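PDB 3ILX: first ORF in transposon ISC1904 from Sulfolobus solfataricus, which is of unknown function but probably takes part in DNA strand exchange, as the resolvase-type domain of an IS607-like serine recombinase. Local coordinates for residues A[7-11]-A[72-76]; A[42-46]-A[111-115]. All coordinates share one frame; numbering follows the deposited sequence.

Interaction 1 of 2, residues A[7-11]-A[72-76]; sequences LYARV and PDRLV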
loop_
_atom_site.group_PDB
_atom_site.type_symbol
_atom_site.label_atom_id
_atom_site.label_comp_id
_atom_site.label_asym_id
_atom_site.label_seq_id
_atom_site.Cartn_x
_atom_site.Cartn_y
_atom_site.Cartn_z
ATOM N N LEU A 7 -15.683 -10.738 10.104
ATOM C CA LEU A 7 -15.199 -11.437 8.921
ATOM C C LEU A 7 -15.140 -10.458 7.750
ATOM O O LEU A 7 -16.085 -9.717 7.495
ATOM C CB LEU A 7 -16.101 -12.616 8.587
ATOM C CG LEU A 7 -16.459 -13.514 9.767
ATOM C CD1 LEU A 7 -17.365 -14.630 9.321
ATOM C CD2 LEU A 7 -15.207 -14.073 10.426
ATOM N N TYR A 8 -14.011 -10.438 7.056
ATOM C CA TYR A 8 -13.901 -9.561 5.912
ATOM C C TYR A 8 -13.691 -10.401 4.655
ATOM O O TYR A 8 -12.767 -11.204 4.583
ATOM C CB TYR A 8 -12.776 -8.542 6.070
ATOM C CG TYR A 8 -12.748 -7.645 4.848
ATOM C CD1 TYR A 8 -13.583 -6.548 4.763
ATOM C CD2 TYR A 8 -11.948 -7.953 3.740
ATOM C CE1 TYR A 8 -13.606 -5.745 3.645
ATOM C CE2 TYR A 8 -11.954 -7.130 2.599
ATOM C CZ TYR A 8 -12.784 -6.043 2.557
ATOM O OH TYR A 8 -12.797 -5.214 1.423
ATOM N N ALA A 9 -14.545 -10.215 3.657
ATOM C CA ALA A 9 -14.405 -10.995 2.434
ATOM C C ALA A 9 -14.439 -10.066 1.229
ATOM O O ALA A 9 -15.141 -9.075 1.246
ATOM C CB ALA A 9 -15.516 -12.037 2.323
ATOM N N ARG A 10 -13.707 -10.418 0.179
ATOM C CA ARG A 10 -13.589 -9.564 -0.998
ATOM C C ARG A 10 -13.303 -10.399 -2.246
ATOM O O ARG A 10 -12.492 -11.325 -2.208
ATOM C CB ARG A 10 -12.432 -8.533 -0.800
ATOM C CG ARG A 10 -12.375 -7.387 -1.880
ATOM C CD ARG A 10 -10.988 -6.705 -2.022
ATOM N NE ARG A 10 -9.854 -7.668 -2.074
ATOM C CZ ARG A 10 -9.381 -8.197 -3.194
ATOM N NH1 ARG A 10 -9.948 -7.910 -4.381
ATOM N NH2 ARG A 10 -8.378 -9.067 -3.127
ATOM N N VAL A 11 -13.959 -10.055 -3.346
ATOM C CA VAL A 11 -13.583 -10.528 -4.671
ATOM C C VAL A 11 -13.473 -9.320 -5.612
ATOM O O VAL A 11 -14.160 -8.298 -5.429
ATOM C CB VAL A 11 -14.599 -11.588 -5.242
ATOM C CG1 VAL A 11 -14.655 -12.857 -4.353
ATOM C CG2 VAL A 11 -15.993 -10.992 -5.408
ATOM N N PRO A 72 -4.000 -12.698 3.238
ATOM C CA PRO A 72 -3.700 -11.268 3.420
ATOM C C PRO A 72 -4.195 -10.344 2.277
ATOM O O PRO A 72 -4.731 -9.243 2.564
ATOM C CB PRO A 72 -2.158 -11.237 3.562
ATOM C CG PRO A 72 -1.823 -12.666 4.162
ATOM C CD PRO A 72 -2.803 -13.557 3.413
ATOM N N ASP A 73 -4.065 -10.786 1.012
ATOM C CA ASP A 73 -4.466 -9.900 -0.120
ATOM C C ASP A 73 -5.982 -9.699 -0.256
ATOM O O ASP A 73 -6.434 -8.823 -1.005
ATOM C CB ASP A 73 -3.791 -10.269 -1.453
ATOM C CG ASP A 73 -4.575 -11.291 -2.255
ATOM O OD1 ASP A 73 -5.490 -11.938 -1.691
ATOM O OD2 ASP A 73 -4.261 -11.465 -3.460
ATOM N N ARG A 74 -6.770 -10.438 0.528
ATOM C CA ARG A 74 -8.179 -10.061 0.654
ATOM C C ARG A 74 -8.334 -8.632 1.186
ATOM O O ARG A 74 -9.204 -7.875 0.712
ATOM C CB ARG A 74 -8.953 -11.044 1.532
ATOM C CG ARG A 74 -9.049 -12.493 0.947
ATOM C CD ARG A 74 -9.657 -12.466 -0.474
ATOM N NE ARG A 74 -8.650 -12.278 -1.523
ATOM C CZ ARG A 74 -8.928 -12.174 -2.826
ATOM N NH1 ARG A 74 -10.205 -12.183 -3.248
ATOM N NH2 ARG A 74 -7.928 -12.051 -3.715
ATOM N N LEU A 75 -7.503 -8.252 2.151
ATOM C CA LEU A 75 -7.604 -6.895 2.737
ATOM C C LEU A 75 -7.056 -5.822 1.827
ATOM O O LEU A 75 -7.730 -4.820 1.569
ATOM C CB LEU A 75 -6.950 -6.801 4.142
ATOM C CG LEU A 75 -7.920 -7.303 5.223
ATOM C CD1 LEU A 75 -7.182 -7.673 6.547
ATOM C CD2 LEU A 75 -9.081 -6.297 5.449
ATOM N N VAL A 76 -5.817 -6.000 1.380
ATOM C CA VAL A 76 -5.145 -5.019 0.523
ATOM C C VAL A 76 -4.109 -5.707 -0.331
ATOM O O VAL A 76 -3.602 -6.792 0.031
ATOM C CB VAL A 76 -4.376 -3.910 1.332
ATOM C CG1 VAL A 76 -5.334 -2.868 1.902
ATOM C CG2 VAL A 76 -3.511 -4.530 2.441
#
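Arg10 and Arg74 exchange hydrogen bonds with each other's backbones, each guanidinium reaching the other's carbonyl. Arg10 NE donates to Arg74 O over 2.9 Å, with the acceptor almost in the guanidinium plane. Arg10 NH2 bonds to Asp73 O, also at 2.9 Å, but comes from above that carbonyl's plane. In return Arg74 NH1 donates to Arg10 O at 2.7 Å, bent to 135° at the hydrogen. Arg10 reaches across because its CG stands anti to the backbone N (chi1 -169°) and the chain turns at chi3; Arg74 bends twice, at chi2 and chi3. The two side chains cross at about a right angle, placing Arg10 NH2 over the centre of the Arg74 guanidinium, with the planes 44° apart. Arg10 NH2 and Arg74 NH2, both donors, lie 3.1 Å apart, and Glu107 gathers the pair by forming a salt bridge with each. Paired arginines at this end of the sheet are consistent with the active site of serine recombinases, where arginines bind the scissile phosphate.

Beside this polar layer, Leu75 CD2 sits over a face of the Tyr8 ring in a CH-pi contact, 3.7 Å from Tyr8 CD2, while Arg74 O meets the ring edge at CE2. The phenol oxygen is held elsewhere, by Asp40 and Arg49.

Buried at the C-terminal end of strand 4-11, the contact joins the parallel sheet to the short helix 72-75 that follows strand 64-69; Phe52 and Leu55 of helix 50-60 pack on Tyr8, and Gln23 of helix 19-30 touches Arg74.

Interaction 2 of 2, residues A[42-46]-A[111-115]; sequences GSGLN and DLATI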
loop_
_atom_site.group_PDB
_atom_site.type_symbol
_atom_site.label_atom_id
_atom_site.label_comp_id
_atom_site.label_asym_id
_atom_site.label_seq_id
_atom_site.Cartn_x
_atom_site.Cartn_y
_atom_site.Cartn_z
ATOM N N GLY A 42 -14.441 -5.516 -5.528
ATOM C CA GLY A 42 -13.503 -4.570 -6.096
ATOM C C GLY A 42 -12.116 -5.069 -5.777
ATOM O O GLY A 42 -11.956 -6.072 -5.106
ATOM N N SER A 43 -11.125 -4.334 -6.263
ATOM C CA SER A 43 -9.723 -4.665 -6.158
ATOM C C SER A 43 -9.182 -4.321 -4.775
ATOM O O SER A 43 -9.639 -3.375 -4.127
ATOM C CB SER A 43 -8.952 -3.898 -7.255
ATOM O OG SER A 43 -7.547 -4.011 -7.095
ATOM N N GLY A 44 -8.227 -5.111 -4.314
ATOM C CA GLY A 44 -7.442 -4.740 -3.136
ATOM C C GLY A 44 -6.692 -3.418 -3.258
ATOM O O GLY A 44 -6.307 -2.826 -2.230
ATOM N N LEU A 45 -6.477 -2.955 -4.489
ATOM C CA LEU A 45 -5.873 -1.647 -4.739
ATOM C C LEU A 45 -6.850 -0.493 -4.504
ATOM O O LEU A 45 -6.428 0.665 -4.435
ATOM C CB LEU A 45 -5.403 -1.537 -6.203
ATOM C CG LEU A 45 -4.135 -2.300 -6.563
ATOM C CD1 LEU A 45 -3.974 -2.356 -8.055
ATOM C CD2 LEU A 45 -2.921 -1.596 -5.925
ATOM N N ASN A 46 -8.154 -0.789 -4.460
ATOM C CA ASN A 46 -9.163 0.298 -4.450
ATOM C C ASN A 46 -9.341 0.827 -3.017
ATOM O O ASN A 46 -9.885 0.143 -2.135
ATOM C CB ASN A 46 -10.473 -0.175 -5.082
ATOM C CG ASN A 46 -11.605 0.877 -5.017
ATOM O OD1 ASN A 46 -11.441 1.984 -4.502
ATOM N ND2 ASN A 46 -12.764 0.505 -5.542
ATOM N N ASP A 111 -4.750 -6.315 -11.482
ATOM C CA ASP A 111 -4.055 -5.411 -10.549
ATOM C C ASP A 111 -2.741 -4.887 -11.154
ATOM O O ASP A 111 -2.436 -3.679 -11.089
ATOM C CB ASP A 111 -3.786 -6.121 -9.217
ATOM C CG ASP A 111 -5.002 -6.127 -8.286
ATOM O OD1 ASP A 111 -6.072 -5.515 -8.610
ATOM O OD2 ASP A 111 -4.866 -6.735 -7.191
ATOM N N LEU A 112 -1.980 -5.779 -11.778
ATOM C CA LEU A 112 -0.774 -5.338 -12.480
ATOM C C LEU A 112 -1.085 -4.317 -13.599
ATOM O O LEU A 112 -0.397 -3.306 -13.715
ATOM C CB LEU A 112 0.040 -6.513 -12.999
ATOM C CG LEU A 112 1.470 -6.175 -13.449
ATOM C CD1 LEU A 112 2.247 -5.308 -12.438
ATOM C CD2 LEU A 112 2.193 -7.492 -13.673
ATOM N N ALA A 113 -2.130 -4.561 -14.375
ATOM C CA ALA A 113 -2.528 -3.613 -15.430
ATOM C C ALA A 113 -2.886 -2.228 -14.852
ATOM O O ALA A 113 -2.551 -1.173 -15.427
ATOM C CB ALA A 113 -3.721 -4.185 -16.237
ATOM N N THR A 114 -3.597 -2.219 -13.736
ATOM C CA THR A 114 -3.888 -0.960 -13.043
ATOM C C THR A 114 -2.613 -0.256 -12.607
ATOM O O THR A 114 -2.471 0.955 -12.811
ATOM C CB THR A 114 -4.800 -1.223 -11.835
ATOM O OG1 THR A 114 -5.988 -1.860 -12.308
ATOM C CG2 THR A 114 -5.167 0.052 -11.077
ATOM N N ILE A 115 -1.681 -1.021 -12.007
ATOM C CA ILE A 115 -0.405 -0.503 -11.526
ATOM C C ILE A 115 0.431 0.040 -12.725
ATOM O O ILE A 115 0.987 1.144 -12.649
ATOM C CB ILE A 115 0.393 -1.612 -10.755
ATOM C CG1 ILE A 115 -0.275 -1.949 -9.405
ATOM C CG2 ILE A 115 1.854 -1.199 -10.512
ATOM C CD1 ILE A 115 0.166 -3.355 -8.861
HETATM O O HOH W 1 -6.725 -7.095 -5.535
#
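The carboxylate of Asp111 has Leu45 CD1 over one face, 3.9 Å from Asp111 CG, and the Ser43 hydroxyl at OD1, on the syn side and 32° out of the plane toward that same face. Ser43 opens an ST turn within a type I beta turn (Ser43 to Asn46), in the loop between strand 36-41 and helix 50-60. Ser43 OG, held anti to the backbone N (chi1 171°), donates to Asp111 OD1 at 2.6 Å. The same Ser43 OG accepts from Leu45 N at 3.0 Å, so one oxygen serves both turn and helix. Asp111 OD2 forms a salt bridge with Arg77, which draws the loop after helix 72-75 into the same site.

The side chains of Leu45 and Asp111 run past each other in opposite directions. Leu45 CD1 thereby reaches the helix surface, 4.0 Å from Ile115 CG1 and equally far from Thr114 CB. Phe78 packs on both Leu45 and Ile115, and Phe119 of the second subunit covers Asp111 and Ile115, so this part of helix 105-125 also lies at the dimer interface. A water completes the link, accepting from Gly44 N at 2.8 Å and donating to Asp111 OD2.

Overall arrangement
Interaction 1 belongs to the buried core, whereas interaction 2, its centre about 13 Å from that of interaction 1, is only partly buried and lies on a part of helix 105-125 that also packs against the second subunit. The first joins a central strand to helix 72-75 mostly through guanidinium-to-carbonyl bonds; the second joins a loop to a long helix through one hydroxyl, a bridging water and a single leucine. They meet where strand 4-11 passes the loop 42-46: Val11 O lies 2.8 Å from Gly42 N, a probable hydrogen bond, and Arg10 NH1 probably bonds to Gly42 O. Helix 105-125 serves both, supplying Glu107 to the first and Asp111 to the second.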